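Local coordinates for protein mannitol dehydrogenase (Helicobacter pylori, PDB 3TWO) that binds NADP(H) and zinc and probably interconverts cinnamaldehydes and cinnamyl alcohols as a cinnamyl-alcohol dehydrogenase, at residues C90-C95 with N134-D139. Sequence-based numbering, arbitrary orientation.
Sequences CFVNSC and NNIVVD. With ZN (zinc ion), chain H.
Val-92 does most of the touching here, lying across Val-138 with the two branched side chains at about a right angle. CB of Val-92 comes to 4.1 Å from CG1 of Val-138, and the methyls CG1 of Val-92 and CG2 of Val-138 sit 4.2 Å apart. With CG1 of Val-138 anti to the backbone N (chi1 -175°), that methyl also reaches the backbone of the corner, 4.0 Å from O of Val-92. Farther back along strand 135-139, CD1 of Ile-136 meets CG1 of Val-92 more loosely, at 4.5 Å.

Asp-139 takes part through its CB, which packs 4.0 Å from O of Val-92; ND2 of Asn-93 approaches that same CB loosely, at 4.4 Å. OD1 of Asp-139 is hydrogen-bonded to ND2 of Asn-141. OD1 of Asn-93 takes a hydrogen bond from Lys-96 NZ and a weak, bent one from the amide N of Ser-94.

Beyond the corner, SG of Cys-95 binds zinc at 2.4 Å, joined by Cys-98, Cys-101 and Cys-109 in the four-cysteine site. The chain leading into this zinc lobe thus meets a strand of the GroES-like domain's sheet through buried but loose van der Waals contacts, with the valine pair at their centre, while backbone hydrogen bonds of Val-92 and Asn-93 with Val-113 of strand 113-114 hold it as well.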
loop_
_atom_site.group_PDB
_atom_site.type_symbol
_atom_site.label_atom_id
_atom_site.label_comp_id
_atom_site.label_asym_id
_atom_site.label_seq_id
_atom_site.Cartn_x
_atom_site.Cartn_y
_atom_site.Cartn_z
ATOM N N CYS B 90 -23.708 5.233 6.583
ATOM C CA CYS B 90 -22.731 5.747 7.547
ATOM C C CYS B 90 -22.611 7.259 7.707
ATOM O O CYS B 90 -21.937 7.710 8.668
ATOM C CB CYS B 90 -21.324 5.211 7.189
ATOM S SG CYS B 90 -21.312 3.418 7.303
ATOM N N PHE B 91 -23.169 8.043 6.769
ATOM C CA PHE B 91 -23.143 9.502 6.964
ATOM C C PHE B 91 -24.435 10.145 6.474
ATOM O O PHE B 91 -25.109 9.576 5.614
ATOM C CB PHE B 91 -21.909 10.171 6.329
ATOM C CG PHE B 91 -21.726 9.794 4.887
ATOM C CD1 PHE B 91 -22.362 10.507 3.885
ATOM C CD2 PHE B 91 -20.933 8.700 4.537
ATOM C CE1 PHE B 91 -22.209 10.147 2.540
ATOM C CE2 PHE B 91 -20.755 8.356 3.212
ATOM C CZ PHE B 91 -21.412 9.084 2.211
ATOM N N VAL B 92 -24.766 11.308 7.036
ATOM C CA VAL B 92 -26.042 11.956 6.804
ATOM C C VAL B 92 -25.905 13.381 6.266
ATOM O O VAL B 92 -26.914 14.091 6.059
ATOM C CB VAL B 92 -26.876 12.045 8.110
ATOM C CG1 VAL B 92 -27.208 10.695 8.598
ATOM C CG2 VAL B 92 -26.087 12.844 9.231
ATOM N N ASN B 93 -24.685 13.819 6.047
ATOM C CA ASN B 93 -24.441 15.190 5.534
ATOM C C ASN B 93 -22.966 15.379 5.194
ATOM O O ASN B 93 -22.147 14.565 5.660
ATOM C CB ASN B 93 -24.856 16.243 6.562
ATOM C CG ASN B 93 -25.560 17.432 5.902
ATOM O OD1 ASN B 93 -25.370 17.673 4.719
ATOM N ND2 ASN B 93 -26.460 18.101 6.642
ATOM N N SER B 94 -22.652 16.397 4.355
ATOM C CA SER B 94 -21.286 16.804 4.008
ATOM C C SER B 94 -21.333 18.214 3.430
ATOM O O SER B 94 -22.409 18.771 3.325
ATOM C CB SER B 94 -20.612 15.820 3.022
ATOM O OG SER B 94 -21.270 15.790 1.754
ATOM N N CYS B 95 -20.194 18.778 3.014
ATOM C CA CYS B 95 -20.158 20.247 2.786
ATOM C C CYS B 95 -20.723 20.557 1.391
ATOM O O CYS B 95 -21.242 21.639 1.164
ATOM C CB CYS B 95 -18.745 20.868 2.943
ATOM S SG CYS B 95 -17.711 20.668 1.443
ATOM N N ASN B 134 -36.046 4.917 16.732
ATOM C CA ASN B 134 -37.300 4.741 16.013
ATOM C C ASN B 134 -37.424 5.636 14.792
ATOM O O ASN B 134 -38.308 5.429 13.967
ATOM C CB ASN B 134 -38.531 4.898 16.949
ATOM C CG ASN B 134 -38.655 6.303 17.566
ATOM O OD1 ASN B 134 -39.745 6.717 18.015
ATOM N ND2 ASN B 134 -37.569 7.020 17.623
ATOM N N ASN B 135 -36.563 6.653 14.686
ATOM C CA ASN B 135 -36.645 7.537 13.538
ATOM C C ASN B 135 -35.319 8.244 13.350
ATOM O O ASN B 135 -34.452 8.153 14.228
ATOM C CB ASN B 135 -37.824 8.554 13.704
ATOM C CG ASN B 135 -37.626 9.508 14.869
ATOM O OD1 ASN B 135 -36.511 9.968 15.139
ATOM N ND2 ASN B 135 -38.731 9.858 15.554
ATOM N N ILE B 136 -35.182 8.963 12.236
ATOM C CA ILE B 136 -33.970 9.707 11.938
ATOM C C ILE B 136 -34.369 10.787 10.925
ATOM O O ILE B 136 -35.343 10.583 10.121
ATOM C CB ILE B 136 -32.809 8.801 11.418
ATOM C CG1 ILE B 136 -31.473 9.550 11.486
ATOM C CG2 ILE B 136 -33.059 8.282 10.000
ATOM C CD1 ILE B 136 -30.276 8.711 11.184
ATOM N N VAL B 137 -33.694 11.942 11.000
ATOM C CA VAL B 137 -33.972 13.087 10.101
ATOM C C VAL B 137 -32.734 13.295 9.224
ATOM O O VAL B 137 -31.668 13.575 9.760
ATOM C CB VAL B 137 -34.297 14.420 10.914
ATOM C CG1 VAL B 137 -34.643 15.585 9.981
ATOM C CG2 VAL B 137 -35.445 14.192 11.894
ATOM N N VAL B 138 -32.860 13.134 7.905
ATOM C CA VAL B 138 -31.714 13.140 7.008
ATOM C C VAL B 138 -31.931 14.080 5.810
ATOM O O VAL B 138 -33.018 14.058 5.204
ATOM C CB VAL B 138 -31.415 11.703 6.482
ATOM C CG1 VAL B 138 -30.151 11.700 5.638
ATOM C CG2 VAL B 138 -31.273 10.713 7.638
ATOM N N ASP B 139 -30.910 14.910 5.495
ATOM C CA ASP B 139 -30.896 15.710 4.242
ATOM C C ASP B 139 -31.141 14.739 3.044
ATOM O O ASP B 139 -30.531 13.653 2.995
ATOM C CB ASP B 139 -29.555 16.421 4.071
ATOM C CG ASP B 139 -29.500 17.295 2.799
ATOM O OD1 ASP B 139 -29.458 16.730 1.708
ATOM O OD2 ASP B 139 -29.514 18.549 2.882
HETATM ZN ZN ZN H . -17.260 18.352 1.202
#